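Long-range contacts in N-terminal cyanobactin protease (Planktothrix agardhii NIES-596, PDB 4H6W), which probably acts as a serine endopeptidase of the subtilisin family in prenylagaramide maturation, this chain being the N-terminal protease part of a longer enzyme: residues 27-32 with 93-98; 122-127 with 151-156; 201-206 with 278-283. All blocks are in the same frame, centred on the assembly; numbering follows the deposited sequence.

One parallel β-sheet runs through all three contacts, and their chemistry changes with position across it. Contact 2 is the buried core, a run of regular strand-to-strand bonds between neighbouring strands 121-124 and 152-156, backed by apolar side chains. Contact 1 lies at the C-terminal end of strand 24-28, where it meets a loop; it is partly buried and mixes a carboxylate, an aromatic ring and a bridging water. It touches contact 2, with F95 packing on A126 and the L28 backbone N probably hydrogen-bonded to N123 O. Contact 3, also partly buried, lies on the edge strand 200-204, its centre about 25 Å from that of contact 1, and has just two backbone hydrogen bonds and loose packing round L280.

Contact 1: residues 27-32 with 93-98; sequences VLDGIV and PVFADE
The predicted charge-relay aspartate of the subtilase active site, D29, meets F95 where the chain leaving strand 24-28 meets the loop that follows strand 88-91. The carboxylate lies at the edge of the phenyl ring, near its plane, with D29 OD2 3.5 Å from F95 CE1, and the two flat groups stand almost perpendicular (88°). With CG anti to the backbone N (chi1 -151°), the D29 side chain turns OD2 back to its own chain: G30 N donates to D29 OD2 over 2.7 Å, meeting the oxygen on its anti side and 20° out of the carboxylate plane. The same oxygen is hydrogen-bonded to H64 ND1, so two nitrogens grip it. Above the centre of the F95 ring sits V94 CG2, 4.0 Å from the plane, while the far end of the ring packs on A126. V94 CG1 turns the other way, to L28 CB at 3.9 Å, and both residues lean on helix 104-116. Between the backbones, V94 N donates to D29 O, though the position of that oxygen is less certain, so little rests on this bond. A water accepts from I31 N at 3.0 Å and donates to F95 O, and I31 CG1 lies 4.1 Å from P93 CB. An aspartate at the C-terminal end of a central parallel strand, fixed by the next backbone N-H and paired with a histidine, is typical of the Asp-His-Ser triad of the subtilisin fold.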
loop_
_atom_site.group_PDB
_atom_site.type_symbol
_atom_site.label_atom_id
_atom_site.label_comp_id
_atom_site.label_asym_id
_atom_site.label_seq_id
_atom_site.Cartn_x
_atom_site.Cartn_y
_atom_site.Cartn_z
ATOM N N VAL A 27 8.913 1.436 2.077
ATOM C CA VAL A 27 8.589 0.307 1.208
ATOM C C VAL A 27 9.410 -0.898 1.643
ATOM O O VAL A 27 10.635 -0.898 1.523
ATOM C CB VAL A 27 8.813 0.624 -0.284
ATOM C CG1 VAL A 27 8.514 -0.604 -1.125
ATOM C CG2 VAL A 27 7.956 1.813 -0.732
ATOM N N LEU A 28 8.725 -1.901 2.192
ATOM C CA LEU A 28 9.372 -3.129 2.636
ATOM C C LEU A 28 9.180 -4.197 1.578
ATOM O O LEU A 28 8.096 -4.775 1.435
ATOM C CB LEU A 28 8.835 -3.591 3.994
ATOM C CG LEU A 28 9.389 -2.902 5.242
ATOM C CD1 LEU A 28 9.177 -1.393 5.231
ATOM C CD2 LEU A 28 8.763 -3.516 6.476
ATOM N N ASP A 29 10.253 -4.445 0.835
ATOM C CA ASP A 29 10.197 -5.243 -0.375
ATOM C C ASP A 29 11.618 -5.658 -0.760
ATOM O O ASP A 29 12.497 -5.738 0.106
ATOM C CB ASP A 29 9.566 -4.410 -1.485
ATOM C CG ASP A 29 8.844 -5.252 -2.503
ATOM O OD1 ASP A 29 7.592 -5.256 -2.449
ATOM O OD2 ASP A 29 9.524 -5.910 -3.336
ATOM N N GLY A 30 11.844 -5.929 -2.045
ATOM C CA GLY A 30 13.196 -6.192 -2.538
ATOM C C GLY A 30 13.957 -4.898 -2.767
ATOM O O GLY A 30 13.411 -3.793 -2.584
ATOM N N ILE A 31 15.221 -5.032 -3.163
ATOM C CA ILE A 31 16.057 -3.881 -3.503
ATOM C C ILE A 31 15.539 -3.106 -4.732
ATOM O O ILE A 31 15.286 -3.684 -5.788
ATOM C CB ILE A 31 17.544 -4.285 -3.666
ATOM C CG1 ILE A 31 18.029 -4.984 -2.385
ATOM C CG2 ILE A 31 18.408 -3.058 -3.965
ATOM C CD1 ILE A 31 19.443 -5.521 -2.460
ATOM N N VAL A 32 15.397 -1.793 -4.551
ATOM C CA VAL A 32 14.891 -0.854 -5.537
ATOM C C VAL A 32 16.009 -0.317 -6.427
ATOM O O VAL A 32 17.089 0.022 -5.940
ATOM C CB VAL A 32 14.231 0.326 -4.802
ATOM C CG1 VAL A 32 13.879 1.460 -5.751
ATOM C CG2 VAL A 32 12.999 -0.157 -4.042
ATOM N N PRO A 93 14.665 -3.254 2.512
ATOM C CA PRO A 93 14.487 -4.533 1.817
ATOM C C PRO A 93 14.217 -5.692 2.779
ATOM O O PRO A 93 14.902 -5.823 3.789
ATOM C CB PRO A 93 15.833 -4.742 1.098
ATOM C CG PRO A 93 16.541 -3.432 1.199
ATOM C CD PRO A 93 16.070 -2.833 2.492
ATOM N N VAL A 94 13.219 -6.516 2.467
ATOM C CA VAL A 94 12.886 -7.668 3.294
ATOM C C VAL A 94 13.121 -8.993 2.581
ATOM O O VAL A 94 13.018 -10.041 3.209
ATOM C CB VAL A 94 11.441 -7.620 3.848
ATOM C CG1 VAL A 94 11.286 -6.464 4.815
ATOM C CG2 VAL A 94 10.411 -7.539 2.723
ATOM N N PHE A 95 13.408 -8.961 1.278
ATOM C CA PHE A 95 13.929 -10.164 0.602
ATOM C C PHE A 95 15.071 -9.917 -0.363
ATOM O O PHE A 95 15.178 -8.839 -0.939
ATOM C CB PHE A 95 12.859 -11.055 -0.084
ATOM C CG PHE A 95 11.517 -10.407 -0.321
ATOM C CD1 PHE A 95 11.363 -9.370 -1.222
ATOM C CD2 PHE A 95 10.379 -10.907 0.322
ATOM C CE1 PHE A 95 10.106 -8.799 -1.436
ATOM C CE2 PHE A 95 9.122 -10.350 0.105
ATOM C CZ PHE A 95 8.986 -9.290 -0.778
ATOM N N ALA A 96 15.939 -10.926 -0.497
ATOM C CA ALA A 96 16.844 -11.038 -1.642
ATOM C C ALA A 96 16.004 -11.496 -2.835
ATOM O O ALA A 96 14.903 -12.035 -2.662
ATOM C CB ALA A 96 17.969 -12.008 -1.355
ATOM N N ASP A 97 16.508 -11.265 -4.044
ATOM C CA ASP A 97 15.665 -11.326 -5.256
ATOM C C ASP A 97 15.125 -12.717 -5.648
ATOM O O ASP A 97 15.291 -13.697 -4.907
ATOM C CB ASP A 97 16.337 -10.604 -6.453
ATOM C CG ASP A 97 17.839 -10.891 -6.574
ATOM O OD1 ASP A 97 18.327 -11.904 -6.024
ATOM O OD2 ASP A 97 18.537 -10.093 -7.238
ATOM N N GLU A 98 14.453 -12.765 -6.802
ATOM C CA GLU A 98 13.948 -14.002 -7.420
ATOM C C GLU A 98 12.818 -14.660 -6.617
ATOM O O GLU A 98 11.643 -14.506 -6.976
ATOM C CB GLU A 98 15.097 -14.984 -7.739
ATOM C CG GLU A 98 15.941 -14.575 -8.948
ATOM C CD GLU A 98 17.427 -14.889 -8.802
ATOM O OE1 GLU A 98 17.808 -15.673 -7.903
ATOM O OE2 GLU A 98 18.227 -14.343 -9.595
HETATM O O HOH W 1 16.023 -7.888 -3.459
#

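Contact 2: residues 122-127 with 151-156; sequences INVSAG and VLLIAA
Parallel strand pairing in the middle of the central sheet joins I122, N123 and V124 to L153, I154 and A155, the two halves of a β-α-β unit whose connection includes helix 137-148. The strand axes approach to 4.8 Å and run 14° from parallel. Four backbone bonds alternate in direction: I122 N to L152 O (2.8 Å), I154 N to I122 O, V124 N to I154 O, and A156 N to V124 O (3.1 Å). On the face covered by helix 104-116, L153 straddles two neighbours. Its CG stands anti to the backbone N (chi1 -161°), which brings the branch to the pair, CD1 meeting I122 CG2 at 3.8 Å and CD2 meeting V124 CG2 at 3.9 Å. Shortened to an alanine, L153 would probably leave a gap between I122, V124 and I111 of that helix. I122 CD1 also reaches V151 CG1 at 3.7 Å. On the other face N123 ND2 binds S231 OG. At the C-terminal ends of the pair, one water donates to both A126 O and A156 O. The chemistry thus implies an apolar, buried layer whose backbone polar groups are paired, with S125 O, hydrogen-bonded to S224 OG, marking where it gives way to the predicted catalytic centre.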
loop_
_atom_site.group_PDB
_atom_site.type_symbol
_atom_site.label_atom_id
_atom_site.label_comp_id
_atom_site.label_asym_id
_atom_site.label_seq_id
_atom_site.Cartn_x
_atom_site.Cartn_y
_atom_site.Cartn_z
ATOM N N ILE A 122 3.578 2.294 6.300
ATOM C CA ILE A 122 4.432 1.172 5.925
ATOM C C ILE A 122 3.708 0.301 4.912
ATOM O O ILE A 122 2.641 -0.242 5.214
ATOM C CB ILE A 122 4.876 0.335 7.149
ATOM C CG1 ILE A 122 5.789 1.175 8.061
ATOM C CG2 ILE A 122 5.583 -0.941 6.695
ATOM C CD1 ILE A 122 6.060 0.548 9.412
ATOM N N ASN A 123 4.307 0.177 3.726
ATOM C CA ASN A 123 3.783 -0.640 2.635
ATOM C C ASN A 123 4.397 -2.037 2.532
ATOM O O ASN A 123 5.604 -2.176 2.350
ATOM C CB ASN A 123 3.962 0.085 1.295
ATOM C CG ASN A 123 3.388 -0.702 0.135
ATOM O OD1 ASN A 123 4.013 -1.642 -0.377
ATOM N ND2 ASN A 123 2.188 -0.340 -0.276
ATOM N N VAL A 124 3.567 -3.069 2.598
ATOM C CA VAL A 124 4.056 -4.450 2.516
ATOM C C VAL A 124 3.324 -5.180 1.397
ATOM O O VAL A 124 2.228 -5.698 1.596
ATOM C CB VAL A 124 3.892 -5.233 3.859
ATOM C CG1 VAL A 124 4.650 -6.549 3.811
ATOM C CG2 VAL A 124 4.383 -4.424 5.042
ATOM N N SER A 125 3.935 -5.218 0.222
ATOM C CA SER A 125 3.342 -5.853 -0.956
ATOM C C SER A 125 3.645 -7.347 -0.996
ATOM O O SER A 125 3.826 -7.932 -2.044
ATOM C CB SER A 125 3.824 -5.162 -2.229
ATOM O OG SER A 125 3.343 -3.839 -2.246
ATOM N N ALA A 126 3.688 -7.952 0.172
ATOM C CA ALA A 126 3.979 -9.362 0.327
ATOM C C ALA A 126 3.239 -9.837 1.562
ATOM O O ALA A 126 2.636 -9.047 2.306
ATOM C CB ALA A 126 5.476 -9.571 0.511
ATOM N N GLY A 127 3.290 -11.134 1.785
ATOM C CA GLY A 127 2.760 -11.702 2.989
ATOM C C GLY A 127 3.161 -13.145 3.009
ATOM O O GLY A 127 3.799 -13.627 2.087
ATOM N N VAL A 151 1.578 4.661 13.347
ATOM C CA VAL A 151 2.068 4.350 12.003
ATOM C C VAL A 151 1.073 3.393 11.376
ATOM O O VAL A 151 0.700 2.408 12.000
ATOM C CB VAL A 151 3.453 3.669 12.044
ATOM C CG1 VAL A 151 3.937 3.319 10.649
ATOM C CG2 VAL A 151 4.459 4.552 12.756
ATOM N N LEU A 152 0.643 3.689 10.146
ATOM C CA LEU A 152 -0.283 2.808 9.410
ATOM C C LEU A 152 0.422 1.759 8.545
ATOM O O LEU A 152 1.163 2.097 7.626
ATOM C CB LEU A 152 -1.224 3.631 8.535
ATOM C CG LEU A 152 -2.251 2.892 7.665
ATOM C CD1 LEU A 152 -3.200 2.011 8.486
ATOM C CD2 LEU A 152 -3.010 3.931 6.850
ATOM N N LEU A 153 0.189 0.487 8.846
ATOM C CA LEU A 153 0.727 -0.595 8.036
ATOM C C LEU A 153 -0.336 -1.065 7.042
ATOM O O LEU A 153 -1.474 -1.368 7.432
ATOM C CB LEU A 153 1.211 -1.758 8.911
ATOM C CG LEU A 153 2.170 -2.672 8.141
ATOM C CD1 LEU A 153 3.384 -3.044 8.966
ATOM C CD2 LEU A 153 1.464 -3.895 7.595
ATOM N N ILE A 154 0.055 -1.130 5.768
ATOM C CA ILE A 154 -0.848 -1.432 4.660
ATOM C C ILE A 154 -0.265 -2.620 3.905
ATOM O O ILE A 154 0.864 -2.563 3.420
ATOM C CB ILE A 154 -0.976 -0.206 3.714
ATOM C CG1 ILE A 154 -1.455 1.025 4.507
ATOM C CG2 ILE A 154 -1.892 -0.491 2.522
ATOM C CD1 ILE A 154 -1.556 2.293 3.681
ATOM N N ALA A 155 -1.023 -3.700 3.800
ATOM C CA ALA A 155 -0.466 -4.915 3.241
ATOM C C ALA A 155 -1.402 -5.613 2.275
ATOM O O ALA A 155 -2.643 -5.570 2.442
ATOM C CB ALA A 155 -0.067 -5.862 4.355
ATOM N N ALA A 156 -0.790 -6.273 1.288
ATOM C CA ALA A 156 -1.484 -7.110 0.303
ATOM C C ALA A 156 -2.212 -8.316 0.907
ATOM O O ALA A 156 -1.650 -9.050 1.714
ATOM C CB ALA A 156 -0.492 -7.584 -0.748
HETATM O O HOH W 2 0.161 -9.498 3.892
#

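Contact 3: residues 201-206 with 278-283; sequences ILAPGK and GKLNIL
Backbone pairing comes first: L202, on the edge strand 200-204, bonds to the residues on both sides of K279. L202 N donates to G278 O over 2.7 Å, nearly straight at 171° and in the carbonyl plane, and L280 N returns a bond of 2.8 Å to L202 O, an oxygen that L280 CB also approaches to 3.4 Å. The two bonds make a single β bridge. G278 suits the spot, because at its backbone angles (phi 134°) a CB would be jammed against the preceding carbonyl oxygen. Apolar packing comes second and rests on L280. Its CG is swung anti to the backbone N (chi1 168°), and the branch then divides: CD2 lies 4.2 Å from A203 CB and 4.3 Å from P204 CD, whereas CD1 faces I201 CD1, also at 4.3 Å. At such lengths these are loose contacts. I201 and A203 also touch helix 223-243, so two of the strand residues that meet L280 are shared with that helix. Capping comes last. N281 is the N-cap of helix 282-289, its OD1 accepting from D284 N, and the helix that follows sets I282 against V233 of helix 223-243 and L10 and L13 of helix 10-16. The single bridge on the edge strand, followed by the capped helix, places this C-terminal segment against the border of the parallel sheet of the α/β subtilisin fold.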
loop_
_atom_site.group_PDB
_atom_site.type_symbol
_atom_site.label_atom_id
_atom_site.label_comp_id
_atom_site.label_asym_id
_atom_site.label_seq_id
_atom_site.Cartn_x
_atom_site.Cartn_y
_atom_site.Cartn_z
ATOM N N ILE A 201 -9.843 -3.169 1.707
ATOM C CA ILE A 201 -10.498 -2.545 0.565
ATOM C C ILE A 201 -9.899 -3.061 -0.744
ATOM O O ILE A 201 -8.780 -3.587 -0.767
ATOM C CB ILE A 201 -10.398 -0.997 0.583
ATOM C CG1 ILE A 201 -8.940 -0.527 0.567
ATOM C CG2 ILE A 201 -11.148 -0.410 1.762
ATOM C CD1 ILE A 201 -8.800 0.983 0.576
ATOM N N LEU A 202 -10.646 -2.899 -1.833
ATOM C CA LEU A 202 -10.127 -3.170 -3.171
ATOM C C LEU A 202 -9.569 -1.910 -3.804
ATOM O O LEU A 202 -10.219 -0.864 -3.785
ATOM C CB LEU A 202 -11.216 -3.743 -4.079
ATOM C CG LEU A 202 -11.770 -5.121 -3.708
ATOM C CD1 LEU A 202 -12.832 -5.539 -4.717
ATOM C CD2 LEU A 202 -10.653 -6.160 -3.612
ATOM N N ALA A 203 -8.360 -2.029 -4.354
ATOM C CA ALA A 203 -7.742 -0.981 -5.184
ATOM C C ALA A 203 -7.280 -1.559 -6.536
ATOM O O ALA A 203 -7.075 -2.781 -6.658
ATOM C CB ALA A 203 -6.575 -0.357 -4.450
ATOM N N PRO A 204 -7.112 -0.693 -7.562
ATOM C CA PRO A 204 -6.713 -1.209 -8.882
ATOM C C PRO A 204 -5.492 -2.110 -8.792
ATOM O O PRO A 204 -4.483 -1.736 -8.181
ATOM C CB PRO A 204 -6.389 0.067 -9.665
ATOM C CG PRO A 204 -7.300 1.091 -9.063
ATOM C CD PRO A 204 -7.307 0.774 -7.587
ATOM N N GLY A 205 -5.580 -3.288 -9.390
ATOM C CA GLY A 205 -4.492 -4.255 -9.309
ATOM C C GLY A 205 -4.306 -5.091 -10.562
ATOM O O GLY A 205 -3.658 -6.147 -10.534
ATOM N N LYS A 206 -4.863 -4.601 -11.663
ATOM C CA LYS A 206 -4.738 -5.250 -12.954
ATOM C C LYS A 206 -3.923 -4.343 -13.882
ATOM O O LYS A 206 -4.275 -3.175 -14.083
ATOM C CB LYS A 206 -6.135 -5.489 -13.523
ATOM C CG LYS A 206 -6.212 -6.443 -14.694
ATOM C CD LYS A 206 -6.488 -7.862 -14.228
ATOM C CE LYS A 206 -7.086 -8.685 -15.359
ATOM N NZ LYS A 206 -7.248 -10.101 -14.928
ATOM N N GLY A 278 -15.094 -3.075 0.516
ATOM C CA GLY A 278 -15.482 -2.352 -0.691
ATOM C C GLY A 278 -14.344 -1.781 -1.519
ATOM O O GLY A 278 -13.181 -2.136 -1.318
ATOM N N LYS A 279 -14.697 -0.880 -2.440
ATOM C CA LYS A 279 -13.765 -0.291 -3.405
ATOM C C LYS A 279 -13.212 1.036 -2.939
ATOM O O LYS A 279 -13.952 1.869 -2.415
ATOM C CB LYS A 279 -14.445 -0.083 -4.756
ATOM C CG LYS A 279 -14.966 -1.357 -5.403
ATOM C CD LYS A 279 -15.558 -1.085 -6.777
ATOM C CE LYS A 279 -17.055 -0.854 -6.725
ATOM N NZ LYS A 279 -17.604 -0.830 -8.110
ATOM N N LEU A 280 -11.910 1.228 -3.146
ATOM C CA LEU A 280 -11.250 2.501 -2.880
ATOM C C LEU A 280 -12.019 3.667 -3.490
ATOM O O LEU A 280 -12.341 3.648 -4.683
ATOM C CB LEU A 280 -9.828 2.483 -3.442
ATOM C CG LEU A 280 -9.082 3.818 -3.513
ATOM C CD1 LEU A 280 -8.683 4.300 -2.125
ATOM C CD2 LEU A 280 -7.864 3.666 -4.418
ATOM N N ASN A 281 -12.301 4.671 -2.664
ATOM C CA ASN A 281 -13.110 5.813 -3.072
ATOM C C ASN A 281 -12.509 7.072 -2.495
ATOM O O ASN A 281 -12.818 7.463 -1.366
ATOM C CB ASN A 281 -14.564 5.638 -2.605
ATOM C CG ASN A 281 -15.504 6.719 -3.133
ATOM O OD1 ASN A 281 -15.131 7.885 -3.330
ATOM N ND2 ASN A 281 -16.743 6.333 -3.357
ATOM N N ILE A 282 -11.657 7.705 -3.292
ATOM C CA ILE A 282 -10.832 8.828 -2.844
ATOM C C ILE A 282 -11.659 10.036 -2.380
ATOM O O ILE A 282 -11.396 10.606 -1.302
ATOM C CB ILE A 282 -9.828 9.251 -3.945
ATOM C CG1 ILE A 282 -8.892 8.080 -4.307
ATOM C CG2 ILE A 282 -9.043 10.492 -3.526
ATOM C CD1 ILE A 282 -7.847 8.433 -5.356
ATOM N N LEU A 283 -12.654 10.418 -3.183
ATOM C CA LEU A 283 -13.453 11.626 -2.909
ATOM C C LEU A 283 -14.180 11.522 -1.579
ATOM O O LEU A 283 -14.146 12.446 -0.764
ATOM C CB LEU A 283 -14.435 11.911 -4.047
ATOM C CG LEU A 283 -13.733 12.390 -5.313
ATOM C CD1 LEU A 283 -14.733 12.704 -6.420
ATOM C CD2 LEU A 283 -12.860 13.602 -4.992
#